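Mandelate racemase/muconate lactonizing protein (Thermobispora bispora, PDB 3VC5) probably catalyses the magnesium-dependent dehydration of D-glucarate to 5-dehydro-4-deoxy-D-glucarate, as a glucarate dehydratase of the enolase superfamily. Local coordinates at residues A[212-215]-A[219-222]; A[235-240]-A[363-368]; A[247-252]-A[264-269]. All coordinates share one frame; numbering follows the deposited sequence.

Contact 1. Residues A[212-215]-A[219-222]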
loop_
_atom_site.group_PDB
_atom_site.type_symbol
_atom_site.label_atom_id
_atom_site.label_comp_id
_atom_site.label_asym_id
_atom_site.label_seq_id
_atom_site.Cartn_x
_atom_site.Cartn_y
_atom_site.Cartn_z
ATOM N N GLY A 212 -23.686 17.810 -11.229
ATOM C CA GLY A 212 -23.905 19.046 -11.999
ATOM C C GLY A 212 -23.385 18.971 -13.440
ATOM O O GLY A 212 -23.276 17.869 -14.026
ATOM N N GLY A 213 -23.065 20.132 -14.015
ATOM C CA GLY A 213 -22.632 20.233 -15.410
ATOM C C GLY A 213 -23.801 20.056 -16.371
ATOM O O GLY A 213 -23.622 19.739 -17.548
ATOM N N VAL A 214 -25.012 20.244 -15.855
ATOM C CA VAL A 214 -26.225 20.028 -16.619
ATOM C C VAL A 214 -26.902 21.361 -16.926
ATOM O O VAL A 214 -27.263 21.632 -18.078
ATOM C CB VAL A 214 -27.183 19.127 -15.809
ATOM C CG1 VAL A 214 -28.547 18.993 -16.503
ATOM C CG2 VAL A 214 -26.539 17.762 -15.563
ATOM N N PHE A 215 -27.067 22.183 -15.890
ATOM C CA PHE A 215 -27.672 23.513 -16.035
ATOM C C PHE A 215 -26.616 24.580 -15.844
ATOM O O PHE A 215 -25.536 24.293 -15.333
ATOM C CB PHE A 215 -28.782 23.684 -15.005
ATOM C CG PHE A 215 -30.030 22.917 -15.337
ATOM C CD1 PHE A 215 -30.332 21.726 -14.684
ATOM C CD2 PHE A 215 -30.902 23.388 -16.312
ATOM C CE1 PHE A 215 -31.480 21.022 -14.993
ATOM C CE2 PHE A 215 -32.059 22.695 -16.631
ATOM C CZ PHE A 215 -32.350 21.499 -15.972
ATOM N N GLN A 219 -27.611 28.146 -11.569
ATOM C CA GLN A 219 -28.781 27.356 -11.188
ATOM C C GLN A 219 -28.404 26.175 -10.279
ATOM O O GLN A 219 -29.178 25.768 -9.394
ATOM C CB GLN A 219 -29.509 26.862 -12.437
ATOM C CG GLN A 219 -30.205 27.956 -13.228
ATOM C CD GLN A 219 -30.838 27.441 -14.514
ATOM O OE1 GLN A 219 -31.407 26.345 -14.549
ATOM N NE2 GLN A 219 -30.757 28.231 -15.570
ATOM N N GLU A 220 -27.221 25.613 -10.508
ATOM C CA GLU A 220 -26.752 24.492 -9.710
ATOM C C GLU A 220 -26.293 24.983 -8.357
ATOM O O GLU A 220 -26.516 24.315 -7.346
ATOM C CB GLU A 220 -25.663 23.730 -10.470
ATOM C CG GLU A 220 -26.207 23.228 -11.826
ATOM C CD GLU A 220 -25.293 22.250 -12.563
ATOM O OE1 GLU A 220 -24.058 22.302 -12.348
ATOM O OE2 GLU A 220 -25.824 21.481 -13.414
ATOM N N ALA A 221 -25.673 26.162 -8.325
ATOM C CA ALA A 221 -25.357 26.797 -7.045
ATOM C C ALA A 221 -26.638 27.045 -6.230
ATOM O O ALA A 221 -26.654 26.844 -5.012
ATOM C CB ALA A 221 -24.571 28.089 -7.248
ATOM N N GLU A 222 -27.701 27.487 -6.903
ATOM C CA GLU A 222 -28.985 27.712 -6.247
ATOM C C GLU A 222 -29.512 26.430 -5.599
ATOM O O GLU A 222 -30.026 26.465 -4.468
ATOM C CB GLU A 222 -30.031 28.205 -7.247
ATOM C CG GLU A 222 -29.927 29.647 -7.657
ATOM C CD GLU A 222 -31.102 30.047 -8.523
ATOM O OE1 GLU A 222 -32.238 29.636 -8.195
ATOM O OE2 GLU A 222 -30.894 30.759 -9.528
HETATM O O HOH W 1 -23.091 23.446 -14.613
#

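Contact 2. Residues A[235-240]-A[363-368]. With PO4 (phosphate ion), chain B.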
loop_
_atom_site.group_PDB
_atom_site.type_symbol
_atom_site.label_atom_id
_atom_site.label_comp_id
_atom_site.label_asym_id
_atom_site.label_seq_id
_atom_site.Cartn_x
_atom_site.Cartn_y
_atom_site.Cartn_z
ATOM N N PRO A 235 -23.042 17.430 5.142
ATOM C CA PRO A 235 -22.023 17.846 4.183
ATOM C C PRO A 235 -22.572 17.783 2.758
ATOM O O PRO A 235 -23.327 16.855 2.425
ATOM C CB PRO A 235 -20.909 16.811 4.389
ATOM C CG PRO A 235 -21.102 16.329 5.814
ATOM C CD PRO A 235 -22.582 16.349 6.030
ATOM N N LEU A 236 -22.189 18.755 1.927
ATOM C CA LEU A 236 -22.681 18.860 0.552
ATOM C C LEU A 236 -21.541 18.844 -0.436
ATOM O O LEU A 236 -20.496 19.439 -0.168
ATOM C CB LEU A 236 -23.443 20.174 0.348
ATOM C CG LEU A 236 -24.650 20.427 1.249
ATOM C CD1 LEU A 236 -25.312 21.747 0.874
ATOM C CD2 LEU A 236 -25.639 19.290 1.160
ATOM N N ARG A 237 -21.737 18.178 -1.579
ATOM C CA ARG A 237 -20.717 18.165 -2.640
ATOM C C ARG A 237 -21.397 18.526 -3.934
ATOM O O ARG A 237 -22.568 18.251 -4.093
ATOM C CB ARG A 237 -20.133 16.750 -2.798
ATOM C CG ARG A 237 -19.606 16.127 -1.508
ATOM C CD ARG A 237 -19.752 14.579 -1.565
ATOM N NE ARG A 237 -19.130 13.983 -0.412
ATOM C CZ ARG A 237 -18.932 12.683 -0.239
ATOM N NH1 ARG A 237 -18.303 12.282 0.863
ATOM N NH2 ARG A 237 -19.373 11.792 -1.145
ATOM N N LEU A 238 -20.650 19.118 -4.872
ATOM C CA LEU A 238 -21.169 19.444 -6.191
ATOM C C LEU A 238 -20.172 18.926 -7.213
ATOM O O LEU A 238 -18.965 19.160 -7.055
ATOM C CB LEU A 238 -21.342 20.960 -6.351
ATOM C CG LEU A 238 -21.794 21.489 -7.729
ATOM C CD1 LEU A 238 -23.137 20.911 -8.162
ATOM C CD2 LEU A 238 -21.858 23.029 -7.711
ATOM N N ASP A 239 -20.671 18.240 -8.251
ATOM C CA ASP A 239 -19.811 17.508 -9.190
ATOM C C ASP A 239 -20.156 17.826 -10.659
ATOM O O ASP A 239 -20.959 17.129 -11.271
ATOM C CB ASP A 239 -19.965 15.998 -8.926
ATOM C CG ASP A 239 -19.150 15.152 -9.872
ATOM O OD1 ASP A 239 -18.216 15.676 -10.542
ATOM O OD2 ASP A 239 -19.450 13.943 -9.948
ATOM N N PRO A 240 -19.531 18.873 -11.240
ATOM C CA PRO A 240 -19.830 19.209 -12.633
ATOM C C PRO A 240 -19.089 18.379 -13.712
ATOM O O PRO A 240 -19.260 18.650 -14.899
ATOM C CB PRO A 240 -19.435 20.697 -12.741
ATOM C CG PRO A 240 -19.137 21.150 -11.361
ATOM C CD PRO A 240 -18.775 19.945 -10.567
ATOM N N ALA A 363 -17.775 10.149 3.298
ATOM C CA ALA A 363 -18.875 9.255 2.865
ATOM C C ALA A 363 -18.580 8.780 1.449
ATOM O O ALA A 363 -18.125 9.567 0.611
ATOM C CB ALA A 363 -20.224 9.978 2.898
ATOM N N CYS A 364 -18.793 7.491 1.175
ATOM C CA CYS A 364 -18.600 6.989 -0.181
ATOM C C CYS A 364 -19.807 7.273 -1.051
ATOM O O CYS A 364 -20.952 7.317 -0.570
ATOM C CB CYS A 364 -18.370 5.463 -0.184
ATOM S SG CYS A 364 -16.922 4.884 0.723
ATOM N N ASP A 365 -19.574 7.392 -2.360
ATOM C CA ASP A 365 -20.694 7.533 -3.301
ATOM C C ASP A 365 -21.277 6.171 -3.633
ATOM O O ASP A 365 -20.561 5.178 -3.637
ATOM C CB ASP A 365 -20.236 8.216 -4.585
ATOM C CG ASP A 365 -19.921 9.687 -4.379
ATOM O OD1 ASP A 365 -20.315 10.262 -3.343
ATOM O OD2 ASP A 365 -19.203 10.240 -5.240
ATOM N N THR A 366 -22.584 6.131 -3.896
ATOM C CA THR A 366 -23.190 4.947 -4.510
ATOM C C THR A 366 -24.408 5.330 -5.354
ATOM O O THR A 366 -25.143 6.278 -5.008
ATOM C CB THR A 366 -23.618 3.883 -3.464
ATOM O OG1 THR A 366 -24.137 2.738 -4.163
ATOM C CG2 THR A 366 -24.614 4.418 -2.443
ATOM N N HIS A 367 -24.614 4.621 -6.465
ATOM C CA HIS A 367 -25.822 4.779 -7.286
ATOM C C HIS A 367 -26.962 3.898 -6.784
ATOM O O HIS A 367 -28.036 3.888 -7.366
ATOM C CB HIS A 367 -25.533 4.421 -8.737
ATOM C CG HIS A 367 -24.699 5.438 -9.471
ATOM N ND1 HIS A 367 -23.339 5.598 -9.263
ATOM C CD2 HIS A 367 -25.045 6.356 -10.406
ATOM C CE1 HIS A 367 -22.886 6.554 -10.064
ATOM N NE2 HIS A 367 -23.900 7.022 -10.774
ATOM N N THR A 368 -26.725 3.154 -5.711
ATOM C CA THR A 368 -27.691 2.129 -5.283
ATOM C C THR A 368 -29.178 2.537 -5.361
ATOM O O THR A 368 -29.968 1.808 -5.931
ATOM C CB THR A 368 -27.339 1.584 -3.877
ATOM O OG1 THR A 368 -26.088 0.867 -3.935
ATOM C CG2 THR A 368 -28.453 0.677 -3.349
HETATM P P PO4 B . -22.180 8.932 -13.769
HETATM O O1 PO4 B . -23.005 9.856 -14.580
HETATM O O2 PO4 B . -23.159 7.936 -13.186
HETATM O O3 PO4 B . -21.196 8.220 -14.599
HETATM O O4 PO4 B . -21.513 9.702 -12.748
#

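Contact 3. Residues A[247-252]-A[264-269]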
loop_
_atom_site.group_PDB
_atom_site.type_symbol
_atom_site.label_atom_id
_atom_site.label_comp_id
_atom_site.label_asym_id
_atom_site.label_seq_id
_atom_site.Cartn_x
_atom_site.Cartn_y
_atom_site.Cartn_z
ATOM N N GLU A 247 -12.172 30.199 -14.812
ATOM C CA GLU A 247 -12.781 31.434 -14.345
ATOM C C GLU A 247 -14.119 31.173 -13.675
ATOM O O GLU A 247 -14.345 31.608 -12.600
ATOM C CB GLU A 247 -12.923 32.424 -15.512
ATOM C CG GLU A 247 -12.958 33.905 -15.086
ATOM C CD GLU A 247 -13.467 34.919 -16.157
ATOM O OE1 GLU A 247 -14.210 35.841 -15.791
ATOM O OE2 GLU A 247 -13.118 34.814 -17.341
ATOM N N THR A 248 -14.981 30.423 -14.332
ATOM C CA THR A 248 -16.290 30.087 -13.769
ATOM C C THR A 248 -16.176 29.279 -12.491
ATOM O O THR A 248 -16.929 29.504 -11.525
ATOM C CB THR A 248 -17.144 29.372 -14.832
ATOM O OG1 THR A 248 -17.457 30.324 -15.857
ATOM C CG2 THR A 248 -18.427 28.808 -14.248
ATOM N N SER A 249 -15.259 28.314 -12.494
ATOM C CA SER A 249 -15.065 27.483 -11.321
ATOM C C SER A 249 -14.704 28.308 -10.102
ATOM O O SER A 249 -15.166 28.022 -8.994
ATOM C CB SER A 249 -13.967 26.439 -11.548
ATOM O OG SER A 249 -14.320 25.608 -12.636
ATOM N N ILE A 250 -13.830 29.294 -10.293
ATOM C CA ILE A 250 -13.385 30.110 -9.181
ATOM C C ILE A 250 -14.557 30.951 -8.655
ATOM O O ILE A 250 -14.738 31.110 -7.437
ATOM C CB ILE A 250 -12.174 30.983 -9.568
ATOM C CG1 ILE A 250 -10.940 30.080 -9.765
ATOM C CG2 ILE A 250 -11.921 32.017 -8.489
ATOM C CD1 ILE A 250 -9.778 30.782 -10.448
ATOM N N ARG A 251 -15.368 31.466 -9.574
ATOM C CA ARG A 251 -16.484 32.322 -9.189
ATOM C C ARG A 251 -17.474 31.480 -8.387
ATOM O O ARG A 251 -17.959 31.912 -7.344
ATOM C CB ARG A 251 -17.140 32.921 -10.437
ATOM C CG ARG A 251 -18.261 33.915 -10.170
ATOM C CD ARG A 251 -18.742 34.559 -11.462
ATOM N NE ARG A 251 -19.411 33.589 -12.330
ATOM C CZ ARG A 251 -18.941 33.181 -13.507
ATOM N NH1 ARG A 251 -17.793 33.661 -13.979
ATOM N NH2 ARG A 251 -19.628 32.298 -14.224
ATOM N N VAL A 252 -17.742 30.254 -8.844
ATOM C CA VAL A 252 -18.693 29.396 -8.124
ATOM C C VAL A 252 -18.162 28.934 -6.764
ATOM O O VAL A 252 -18.891 28.977 -5.759
ATOM C CB VAL A 252 -19.134 28.185 -8.966
ATOM C CG1 VAL A 252 -19.952 27.188 -8.114
ATOM C CG2 VAL A 252 -19.950 28.664 -10.166
ATOM N N GLU A 264 -16.074 18.959 -6.668
ATOM C CA GLU A 264 -15.527 17.796 -7.362
ATOM C C GLU A 264 -15.428 18.068 -8.861
ATOM O O GLU A 264 -16.431 18.382 -9.504
ATOM C CB GLU A 264 -16.486 16.629 -7.117
ATOM C CG GLU A 264 -16.028 15.314 -7.638
ATOM C CD GLU A 264 -16.989 14.213 -7.223
ATOM O OE1 GLU A 264 -17.481 14.257 -6.086
ATOM O OE2 GLU A 264 -17.243 13.311 -8.025
ATOM N N ASP A 265 -14.212 17.993 -9.418
ATOM C CA ASP A 265 -14.031 18.169 -10.873
ATOM C C ASP A 265 -14.764 19.352 -11.491
ATOM O O ASP A 265 -15.541 19.196 -12.432
ATOM C CB ASP A 265 -14.430 16.884 -11.597
ATOM C CG ASP A 265 -13.399 15.794 -11.372
ATOM O OD1 ASP A 265 -12.174 16.124 -11.489
ATOM O OD2 ASP A 265 -13.791 14.654 -11.036
ATOM N N PRO A 266 -14.505 20.565 -10.972
ATOM C CA PRO A 266 -15.163 21.698 -11.646
ATOM C C PRO A 266 -14.669 21.927 -13.098
ATOM O O PRO A 266 -15.438 22.375 -13.947
ATOM C CB PRO A 266 -14.794 22.889 -10.748
ATOM C CG PRO A 266 -13.577 22.449 -10.008
ATOM C CD PRO A 266 -13.747 20.981 -9.780
ATOM N N THR A 267 -13.410 21.611 -13.386
ATOM C CA THR A 267 -12.803 22.053 -14.631
ATOM C C THR A 267 -11.850 20.956 -15.134
ATOM O O THR A 267 -11.344 20.161 -14.327
ATOM C CB THR A 267 -12.038 23.393 -14.374
ATOM O OG1 THR A 267 -11.793 24.106 -15.603
ATOM C CG2 THR A 267 -10.709 23.142 -13.646
ATOM N N PRO A 268 -11.579 20.915 -16.448
ATOM C CA PRO A 268 -10.774 19.795 -16.930
ATOM C C PRO A 268 -9.284 19.961 -16.741
ATOM O O PRO A 268 -8.747 21.076 -16.882
ATOM C CB PRO A 268 -11.064 19.742 -18.441
ATOM C CG PRO A 268 -11.738 21.010 -18.766
ATOM C CD PRO A 268 -12.249 21.651 -17.538
ATOM N N GLY A 269 -8.607 18.853 -16.454
ATOM C CA GLY A 269 -7.134 18.828 -16.447
ATOM C C GLY A 269 -6.477 19.128 -15.118
ATOM O O GLY A 269 -6.993 19.907 -14.308
#

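Contact 1. Residues A[212-215]-A[219-222]
Glu220 sets its CG anti to its own carbonyl carbon (chi1 -58°) and runs on extended beyond it, which carries the carboxylate off helix 217-230 and into the turn of backbone at 212-215. Three successive amides of that turn converge on it. Gly213 N donates to Glu220 OE1 at 2.9 Å, on the syn lone pair, the side facing the other carboxylate oxygen. Glu220 OE2 takes two donors: Val214 N lies 2.9 Å from it on the syn side, not far from the carboxylate plane, whereas Phe215 N, also 2.9 Å from Glu220 OE2, comes down from well above that plane, 48° out of it. Both arrive from the same face, and the bond from Phe215 is the straighter, at 167°. A water extends the grip, donating to Phe215 O at 2.7 Å and, weakly, to Glu220 OE1.

Close packing accompanies the bonds. Gly212 CA sits 3.3 Å from Glu220 OE1, and a side chain on Gly212 would run into that oxygen. Beside these bonds, the amide of Gln219 meets the Phe215 ring obliquely, with Gln219 OE1 3.5 Å from Phe215 CD2. Tyr170 meets the Phe215 ring edge to face and also touches Val214 and Glu220.

The segment 212-215 is the loop that follows a barrel strand and leads into the next helix, so a helix residue here ties down the turn that precedes it. Three N-H dipoles point at one buried carboxylate, which would probably favour the ionised form of Glu220.

Contact 2. Residues A[235-240]-A[363-368]
The guanidinium of Arg237 engages segment 363-368 through its edge: Ala363 O and Asp365 OD1 both lie at the rim, close to its plane. Arg237 NH1 donates to Ala363 O at 2.7 Å. That oxygen is only 2° out of the guanidinium plane. Arg237 NH2 adds a weak second bond to Ala363 O at 3.1 Å, so one carbonyl oxygen is held in the fork of the two nitrogens. The same Arg237 NH2 forms a salt bridge with Asp365 OD1 at 2.8 Å. Here the two planes are not matched; guanidinium and carboxylate are turned 62° apart, and the two side chains lie alongside each other, running opposite ways.

Arg237 reaches this position extended from CG to NE (chi3 174°), spanning from strand 236-239 across the barrel interior. The methyl of Ala363 rests 3.6 Å from Arg237 NH1. Beyond the two segments, Arg237 NE is paired with Glu261, and Asp365 OD2 with Lys209, so the buried charges form a continuous network. A leucine in place of Arg237 would probably leave Asp365 and Glu261 without their cationic mate and Ala363 O without the NH1 bond, letting the loop 363-368 shift.

Farther along that loop, His367 offers the edge of its ring to the bound phosphate, probably an ion from the crystallisation liquor, with His367 NE2 2.7 Å from PO4 O2. Asp239 binds magnesium in a crystal structure of this protein, although none is bound to this chain here. Its placing at the C-terminal end of strand 236-239 is characteristic of the enolase-superfamily barrel, in which metal-binding acids sit at the ends of successive strands.

Contact 3. Residues A[247-252]-A[264-269]
Ser249 and Pro266 meet where a helix of the barrel packs against the loop leaving the next strand: helix 246-255 follows strand 236-239, and the loop 264-269 follows strand 262-264. The nearest backbones are those of Ser249 and Pro266, whose CA atoms are 5.8 Å apart. Contact is made by one small hydroxymethyl group. Ser249 OG comes within 3.3 Å of Pro266 CB, and Ser249 CB stands 3.7 Å from the same Pro266 CB, so the serine lies against the proline ring at its beta carbon. Thr267 CB also approaches Ser249 OG, at 3.6 Å.

These are van der Waals contacts, and the polar ends are engaged elsewhere. With OG anti to its carbonyl carbon (chi1 -60°), Ser249 turns its hydroxyl back along the helix to bond with Thr245 O, a serine hydroxyl satisfied by a carbonyl one turn earlier. Thr267 OG1 is hydrogen-bonded to Trp244 O.

In this beta/alpha barrel, where strand, loop and helix recur, helix 246-255 packs on the loop that follows strand 262-264, the strand next to 236-239 in the sheet. That loop begins at Glu264, which closes its strand and is seen to bind magnesium in a crystal structure of this protein, though no metal is bound to this chain here. Met273 of helix 270-277 touches Pro266, and Val276 of that helix packs against Ser249 and Thr267.

The three contacts lie in the same barrel domain, and contact 2 is the one that joins the other two. Contacts 1 and 2, with centres about 15 Å apart, meet where Gly212 N approaches Asp239 O at 2.8 Å, a probable hydrogen bond. Contacts 2 and 3, about 17 Å apart between centres, meet through Leu238 O and Glu264 N at 2.9 Å, also a probable hydrogen bond. Contacts 1 and 3 do not touch, their nearest atoms being about 5 Å apart. Asp239 OD2 and Glu264 OE2, like charges 3.0 Å apart, belong to the magnesium site, though no metal is bound to this chain; Gly212 follows Lys211, the predicted proton acceptor, which also binds the phosphate.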